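Local coordinates for protein diaminopimelate decarboxylase (Phaeodactylum tricornutum, PDB 7JPJ) that probably catalyses the pyridoxal-phosphate-dependent decarboxylation of diaminopimelate in lysine biosynthesis and can bind D-lysine, at residues P148-S152 / T202-S206; G207-W213 / T249-I255. One frame throughout, in Å; residues are numbered along the deposited sequence.

Interaction 1 of 2, residues P148-S152 / T202-S206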
ATOM      1  N   PRO A 148      -8.047  24.839 -11.801  1.00 33.31           N
ATOM      2  CA  PRO A 148      -9.016  25.694 -12.507  1.00 35.90           C
ATOM      3  C   PRO A 148     -10.251  26.048 -11.699  1.00 38.71           C
ATOM      4  O   PRO A 148     -11.097  26.797 -12.200  1.00 41.25           O
ATOM      5  CB  PRO A 148      -9.400  24.849 -13.734  1.00 36.60           C
ATOM      6  CG  PRO A 148      -8.351  23.782 -13.831  1.00 33.91           C
ATOM      7  CD  PRO A 148      -7.924  23.514 -12.426  1.00 32.58           C
ATOM      8  N   GLY A 149     -10.386  25.548 -10.474  1.00 38.62           N
ATOM      9  CA  GLY A 149     -11.580  25.761  -9.689  1.00 41.57           C
ATOM     10  C   GLY A 149     -12.621  24.675  -9.826  1.00 43.64           C
ATOM     11  O   GLY A 149     -13.679  24.767  -9.193  1.00 46.50           O
ATOM     12  N   VAL A 150     -12.356  23.651 -10.634  1.00 42.55           N
ATOM     13  CA  VAL A 150     -13.290  22.554 -10.836  1.00 44.65           C
ATOM     14  C   VAL A 150     -12.475  21.282 -11.016  1.00 42.22           C
ATOM     15  O   VAL A 150     -11.306  21.325 -11.409  1.00 39.34           O
ATOM     16  CB  VAL A 150     -14.222  22.825 -12.043  1.00 47.45           C
ATOM     17  CG1 VAL A 150     -13.452  22.722 -13.353  1.00 45.60           C
ATOM     18  CG2 VAL A 150     -15.422  21.894 -12.026  1.00 50.65           C
ATOM     19  N   GLY A 151     -13.090  20.145 -10.702  1.00 43.65           N
ATOM     20  CA  GLY A 151     -12.393  18.879 -10.799  1.00 41.78           C
ATOM     21  C   GLY A 151     -13.091  17.881 -11.697  1.00 43.78           C
ATOM     22  O   GLY A 151     -13.711  18.258 -12.695  1.00 45.63           O
ATOM     23  N   SER A 152     -12.931  16.605 -11.389  1.00 43.68           N
ATOM     24  CA  SER A 152     -13.560  15.525 -12.181  1.00 45.77           C
ATOM     25  C   SER A 152     -15.021  15.360 -11.763  1.00 49.98           C
ATOM     26  O   SER A 152     -15.261  14.927 -10.634  1.00 51.10           O
ATOM     27  CB  SER A 152     -12.767  14.278 -11.975  1.00 44.45           C
ATOM     28  OG  SER A 152     -11.451  14.437 -12.468  1.00 40.81           O
ATOM     29  N   THR A 202      -2.499  21.624 -16.495  1.00 23.99           N
ATOM     30  CA  THR A 202      -3.784  21.311 -15.894  1.00 25.61           C
ATOM     31  C   THR A 202      -3.938  19.797 -15.837  1.00 25.47           C
ATOM     32  O   THR A 202      -3.241  19.056 -16.535  1.00 23.74           O
ATOM     33  CB  THR A 202      -4.942  21.940 -16.686  1.00 26.31           C
ATOM     34  OG1 THR A 202      -6.140  21.901 -15.905  1.00 27.95           O
ATOM     35  CG2 THR A 202      -5.176  21.170 -17.967  1.00 25.39           C
ATOM     36  N   HIS A 203      -4.854  19.337 -14.989  1.00 28.63           N
ATOM     37  CA  HIS A 203      -5.087  17.906 -14.832  1.00 27.84           C
ATOM     38  C   HIS A 203      -6.441  17.659 -14.180  1.00 28.78           C
ATOM     39  O   HIS A 203      -6.512  17.331 -12.991  1.00 28.61           O
ATOM     40  CB  HIS A 203      -3.969  17.268 -14.002  1.00 26.20           C
ATOM     41  CG  HIS A 203      -4.060  15.776 -13.898  1.00 25.12           C
ATOM     42  ND1 HIS A 203      -3.815  14.937 -14.963  1.00 23.95           N
ATOM     43  CD2 HIS A 203      -4.364  14.972 -12.850  1.00 24.50           C
ATOM     44  CE1 HIS A 203      -3.968  13.683 -14.579  1.00 22.83           C
ATOM     45  NE2 HIS A 203      -4.301  13.677 -13.302  1.00 23.26           N
ATOM     46  N   ILE A 204      -7.520  17.823 -14.944  1.00 28.78           N
ATOM     47  CA  ILE A 204      -8.867  17.651 -14.410  1.00 29.46           C
ATOM     48  C   ILE A 204      -9.719  16.833 -15.373  1.00 29.47           C
ATOM     49  O   ILE A 204     -10.948  16.802 -15.251  1.00 30.06           O
ATOM     50  CB  ILE A 204      -9.535  19.010 -14.126  1.00 30.30           C
ATOM     51  CG1 ILE A 204      -9.668  19.816 -15.421  1.00 30.23           C
ATOM     52  CG2 ILE A 204      -8.765  19.784 -13.067  1.00 30.37           C
ATOM     53  CD1 ILE A 204     -10.711  20.910 -15.355  1.00 30.96           C
ATOM     54  N   GLY A 205      -9.079  16.169 -16.332  1.00 28.77           N
ATOM     55  CA  GLY A 205      -9.818  15.373 -17.301  1.00 28.88           C
ATOM     56  C   GLY A 205     -10.143  13.983 -16.770  1.00 28.78           C
ATOM     57  O   GLY A 205      -9.368  13.377 -16.030  1.00 27.78           O
ATOM     58  N   SER A 206     -11.309  13.477 -17.168  1.00 30.35           N
ATOM     59  CA  SER A 206     -11.765  12.159 -16.744  1.00 30.01           C
ATOM     60  C   SER A 206     -12.853  11.684 -17.696  1.00 30.70           C
ATOM     61  O   SER A 206     -13.451  12.476 -18.430  1.00 31.43           O
ATOM     62  CB  SER A 206     -12.286  12.177 -15.302  1.00 30.05           C
ATOM     63  OG  SER A 206     -13.527  12.858 -15.219  1.00 31.12           O
TER
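Thr202 OG1 sits between two neighbours of different kinds: Pro148 CG rests against it at 3.6 Å, and Ser220 OG shares a weak hydrogen bond with it. The torsion that sets OG1 anti to the backbone N (chi1 -166°) carries the oxygen to the proline ring, which crosses the threonine side chain at about a right angle. Across the rest of the contact packing takes over, centred on Ile204. Its two branches work separately. CG2 lies against Val150 O at 3.4 Å and also meets Pro148 CD at 3.9 Å, while the longer arm brings CD1 to 3.8 Å from Val150 CG1. The isoleucine and proline side chains lie antiparallel, whereas the valine is crossed at about a right angle. Farther along, the two serines touch, Ser152 CB lying 3.6 Å from Ser206 OG; the Ser152 backbone is held from elsewhere, its N bonding to Asn166 OD1. The two segments run in almost the same direction, 18° apart end to end, and both belong to loops that leave parallel strands of the barrel, 141-147 and 196-201. Helix 210-222 packs beside them, with Val216 on Ile204 and Lys219 on Pro148, and backbone bonds between Thr202 and Asn234 tie the second loop to strand 232-234.

Interaction 2 of 2, residues G207-W213 / T249-I255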
ATOM      1  N   GLY A 207     -13.102  10.379 -17.671  1.00 30.17           N
ATOM      2  CA  GLY A 207     -14.134   9.808 -18.511  1.00 30.79           C
ATOM      3  C   GLY A 207     -13.733   9.735 -19.979  1.00 30.48           C
ATOM      4  O   GLY A 207     -12.593   9.996 -20.370  1.00 29.64           O
ATOM      5  N   SER A 208     -14.721   9.370 -20.799  1.00 30.98           N
ATOM      6  CA  SER A 208     -14.535   9.193 -22.235  1.00 30.73           C
ATOM      7  C   SER A 208     -15.537  10.020 -23.034  1.00 31.64           C
ATOM      8  O   SER A 208     -15.863   9.680 -24.174  1.00 31.78           O
ATOM      9  CB  SER A 208     -14.644   7.719 -22.619  1.00 30.40           C
ATOM     10  OG  SER A 208     -13.924   6.902 -21.714  1.00 29.67           O
ATOM     11  N   ASP A 209     -16.048  11.096 -22.443  1.00 32.41           N
ATOM     12  CA  ASP A 209     -16.975  11.973 -23.144  1.00 33.16           C
ATOM     13  C   ASP A 209     -16.192  13.037 -23.895  1.00 32.51           C
ATOM     14  O   ASP A 209     -15.471  13.820 -23.262  1.00 32.14           O
ATOM     15  CB  ASP A 209     -17.936  12.631 -22.174  1.00 34.06           C
ATOM     16  CG  ASP A 209     -18.918  13.566 -22.870  1.00 34.87           C
ATOM     17  OD1 ASP A 209     -19.059  13.480 -24.110  1.00 34.82           O
ATOM     18  OD2 ASP A 209     -19.558  14.382 -22.175  1.00 35.72           O
ATOM     19  N   PRO A 210     -16.297  13.104 -25.223  1.00 31.16           N
ATOM     20  CA  PRO A 210     -15.573  14.153 -25.956  1.00 30.47           C
ATOM     21  C   PRO A 210     -15.987  15.558 -25.556  1.00 31.04           C
ATOM     22  O   PRO A 210     -15.146  16.466 -25.561  1.00 29.82           O
ATOM     23  CB  PRO A 210     -15.915  13.853 -27.423  1.00 32.01           C
ATOM     24  CG  PRO A 210     -16.314  12.412 -27.435  1.00 32.64           C
ATOM     25  CD  PRO A 210     -16.993  12.172 -26.125  1.00 32.91           C
ATOM     26  N   GLU A 211     -17.257  15.765 -25.199  1.00 35.61           N
ATOM     27  CA  GLU A 211     -17.722  17.093 -24.820  1.00 36.22           C
ATOM     28  C   GLU A 211     -17.261  17.507 -23.426  1.00 36.19           C
ATOM     29  O   GLU A 211     -17.290  18.701 -23.109  1.00 36.32           O
ATOM     30  CB  GLU A 211     -19.251  17.158 -24.914  1.00 38.39           C
ATOM     31  CG  GLU A 211     -19.880  18.567 -24.993  1.00 40.00           C
ATOM     32  CD  GLU A 211     -19.279  19.509 -26.046  1.00 40.06           C
ATOM     33  OE1 GLU A 211     -19.718  20.681 -26.085  1.00 41.35           O
ATOM     34  OE2 GLU A 211     -18.427  19.096 -26.865  1.00 38.83           O
ATOM     35  N   ILE A 212     -16.837  16.557 -22.589  1.00 32.83           N
ATOM     36  CA  ILE A 212     -16.228  16.921 -21.314  1.00 31.93           C
ATOM     37  C   ILE A 212     -14.783  17.352 -21.524  1.00 30.59           C
ATOM     38  O   ILE A 212     -14.317  18.326 -20.920  1.00 30.48           O
ATOM     39  CB  ILE A 212     -16.338  15.754 -20.314  1.00 31.91           C
ATOM     40  CG1 ILE A 212     -17.792  15.549 -19.876  1.00 33.48           C
ATOM     41  CG2 ILE A 212     -15.434  15.985 -19.102  1.00 31.13           C
ATOM     42  CD1 ILE A 212     -18.509  16.825 -19.486  1.00 34.71           C
ATOM     43  N   TRP A 213     -14.060  16.647 -22.399  1.00 30.32           N
ATOM     44  CA  TRP A 213     -12.662  16.979 -22.650  1.00 29.28           C
ATOM     45  C   TRP A 213     -12.519  18.312 -23.367  1.00 29.11           C
ATOM     46  O   TRP A 213     -11.533  19.026 -23.150  1.00 28.54           O
ATOM     47  CB  TRP A 213     -11.998  15.862 -23.454  1.00 28.50           C
ATOM     48  CG  TRP A 213     -11.717  14.655 -22.623  1.00 28.56           C
ATOM     49  CD1 TRP A 213     -12.511  13.554 -22.481  1.00 29.03           C
ATOM     50  CD2 TRP A 213     -10.570  14.433 -21.795  1.00 27.99           C
ATOM     51  NE1 TRP A 213     -11.926  12.657 -21.619  1.00 28.67           N
ATOM     52  CE2 TRP A 213     -10.732  13.173 -21.184  1.00 28.10           C
ATOM     53  CE3 TRP A 213      -9.420  15.176 -21.513  1.00 27.27           C
ATOM     54  CZ2 TRP A 213      -9.787  12.640 -20.312  1.00 27.48           C
ATOM     55  CZ3 TRP A 213      -8.483  14.645 -20.646  1.00 26.94           C
ATOM     56  CH2 TRP A 213      -8.673  13.390 -20.054  1.00 26.99           C
ATOM     57  N   THR A 249     -13.077   2.017 -22.661  1.00 24.25           N
ATOM     58  CA  THR A 249     -11.777   2.662 -22.785  1.00 24.45           C
ATOM     59  C   THR A 249     -11.930   3.946 -23.591  1.00 25.25           C
ATOM     60  O   THR A 249     -12.664   3.985 -24.581  1.00 26.01           O
ATOM     61  CB  THR A 249     -10.772   1.724 -23.463  1.00 24.92           C
ATOM     62  OG1 THR A 249     -10.502   0.609 -22.605  1.00 24.47           O
ATOM     63  CG2 THR A 249      -9.466   2.441 -23.776  1.00 25.21           C
ATOM     64  N   THR A 250     -11.245   5.000 -23.151  1.00 23.35           N
ATOM     65  CA  THR A 250     -11.330   6.282 -23.838  1.00 24.23           C
ATOM     66  C   THR A 250     -10.834   6.159 -25.274  1.00 25.27           C
ATOM     67  O   THR A 250      -9.764   5.601 -25.530  1.00 25.22           O
ATOM     68  CB  THR A 250     -10.512   7.338 -23.093  1.00 23.83           C
ATOM     69  OG1 THR A 250     -10.894   7.361 -21.713  1.00 22.64           O
ATOM     70  CG2 THR A 250     -10.747   8.712 -23.700  1.00 24.88           C
ATOM     71  N   ASP A 251     -11.624   6.673 -26.213  1.00 22.97           N
ATOM     72  CA  ASP A 251     -11.226   6.749 -27.615  1.00 23.94           C
ATOM     73  C   ASP A 251     -10.485   8.066 -27.823  1.00 24.45           C
ATOM     74  O   ASP A 251     -11.103   9.136 -27.841  1.00 25.33           O
ATOM     75  CB  ASP A 251     -12.442   6.643 -28.531  1.00 24.70           C
ATOM     76  CG  ASP A 251     -12.074   6.247 -29.954  1.00 25.38           C
ATOM     77  OD1 ASP A 251     -10.913   6.466 -30.362  1.00 25.19           O
ATOM     78  OD2 ASP A 251     -12.950   5.714 -30.667  1.00 25.97           O
ATOM     79  N   LEU A 252      -9.161   7.986 -27.978  1.00 23.48           N
ATOM     80  CA  LEU A 252      -8.353   9.198 -28.085  1.00 23.56           C
ATOM     81  C   LEU A 252      -8.666   9.984 -29.352  1.00 24.70           C
ATOM     82  O   LEU A 252      -8.484  11.206 -29.379  1.00 25.05           O
ATOM     83  CB  LEU A 252      -6.867   8.843 -28.036  1.00 22.86           C
ATOM     84  CG  LEU A 252      -6.394   8.188 -26.739  1.00 21.85           C
ATOM     85  CD1 LEU A 252      -4.878   8.077 -26.714  1.00 21.17           C
ATOM     86  CD2 LEU A 252      -6.901   8.969 -25.538  1.00 21.26           C
ATOM     87  N   GLN A 253      -9.135   9.313 -30.405  1.00 22.05           N
ATOM     88  CA  GLN A 253      -9.494  10.030 -31.622  1.00 22.97           C
ATOM     89  C   GLN A 253     -10.800  10.796 -31.449  1.00 24.37           C
ATOM     90  O   GLN A 253     -10.958  11.895 -31.995  1.00 25.28           O
ATOM     91  CB  GLN A 253      -9.592   9.059 -32.798  1.00 23.94           C
ATOM     92  CG  GLN A 253      -8.295   8.334 -33.116  1.00 23.77           C
ATOM     93  CD  GLN A 253      -7.190   9.280 -33.548  1.00 23.47           C
ATOM     94  OE1 GLN A 253      -7.445  10.312 -34.173  1.00 23.94           O
ATOM     95  NE2 GLN A 253      -5.951   8.929 -33.220  1.00 22.81           N
ATOM     96  N   LYS A 254     -11.745  10.241 -30.687  1.00 24.28           N
ATOM     97  CA  LYS A 254     -13.048  10.882 -30.538  1.00 25.53           C
ATOM     98  C   LYS A 254     -12.988  12.079 -29.598  1.00 25.90           C
ATOM     99  O   LYS A 254     -13.621  13.106 -29.863  1.00 26.98           O
ATOM    100  CB  LYS A 254     -14.081   9.865 -30.050  1.00 24.66           C
ATOM    101  CG  LYS A 254     -14.514   8.892 -31.126  1.00 24.94           C
ATOM    102  CD  LYS A 254     -15.482   7.849 -30.602  1.00 25.08           C
ATOM    103  CE  LYS A 254     -15.993   6.983 -31.745  1.00 26.99           C
ATOM    104  NZ  LYS A 254     -14.879   6.599 -32.660  1.00 26.87           N
ATOM    105  N   ILE A 255     -12.247  11.969 -28.493  1.00 27.42           N
ATOM    106  CA  ILE A 255     -12.128  13.103 -27.581  1.00 27.57           C
ATOM    107  C   ILE A 255     -11.024  14.061 -28.005  1.00 27.82           C
ATOM    108  O   ILE A 255     -10.991  15.205 -27.536  1.00 28.16           O
ATOM    109  CB  ILE A 255     -11.876  12.642 -26.135  1.00 25.78           C
ATOM    110  CG1 ILE A 255     -10.469  12.061 -25.998  1.00 24.85           C
ATOM    111  CG2 ILE A 255     -12.932  11.630 -25.703  1.00 24.52           C
ATOM    112  CD1 ILE A 255      -9.921  12.114 -24.595  1.00 23.43           C
TER
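Thr249 approaches Ser208 with its backbone, its carbonyl carbon C lying 4.0 Å from Ser208 OG, while its own hydroxyl is occupied by Gly242 N. Next in line, Thr250 makes the polar link of the contact: its OG1 is hydrogen-bonded to Ser208 OG at 3.1 Å, and either hydroxyl could be the donor. The same Thr250 oxygen is bonded to the backbone N of Lys240, a residue of the D-lysine pocket, so two polar partners engage it. Asp251 turns its carboxylate back onto its own segment. OD1 caps the coming helix through a weak bond from Gln253 N, and OD2 forms a salt bridge with Lys254 NZ at 2.9 Å, met from above the carboxylate plane. Lys254 faces the other segment mainly with its backbone, its O lying 3.4 Å from Pro210 CB. Ile255 then fills the angle between Pro210 and Trp213. Its CG2 touches Pro210 CG at 3.9 Å, and a chi1 of 70° tucks CG1 over the backbone and turns the end of that branch to the indole. There CD1 stands 3.5 Å from the centroid of the five-membered ring, only 2° off its normal, a CH-pi contact over the face. The indole is steadied at its edge by the bond from NE1 to Gly207 O, 3.0 Å long and fairly straight (161°), and it also stacks with Tyr239. Two helix starts are thus set side by side, each with an aspartate N-cap, Asp209 and Asp251. Such packing of helices that follow one another around the strands is characteristic of the TIM-barrel pyridoxal-binding domain of this decarboxylase family.

Interactions 1 and 2 follow each other along the chain, the second opening at Gly207 directly after the first closes at Ser206, and their centres are 15 Å apart. The indole of Trp213 reaches back to join them: its CH2 packs on Gly205 CA at 3.6 Å, and its NE1 lies 3.5 Å from Ser206 O, a packing approach only. The continuous run 202-213, a loop leading into helix 210-222, touches the 148-152 loop with its first part and segment 249-255 with its last. Both contacts lie near D-lysine but include none of the pocket residues, the side chains of Ser206 and Thr250 lying about 9 Å and 8 Å from the ligand; Thr250 bonds pocket residue Lys240.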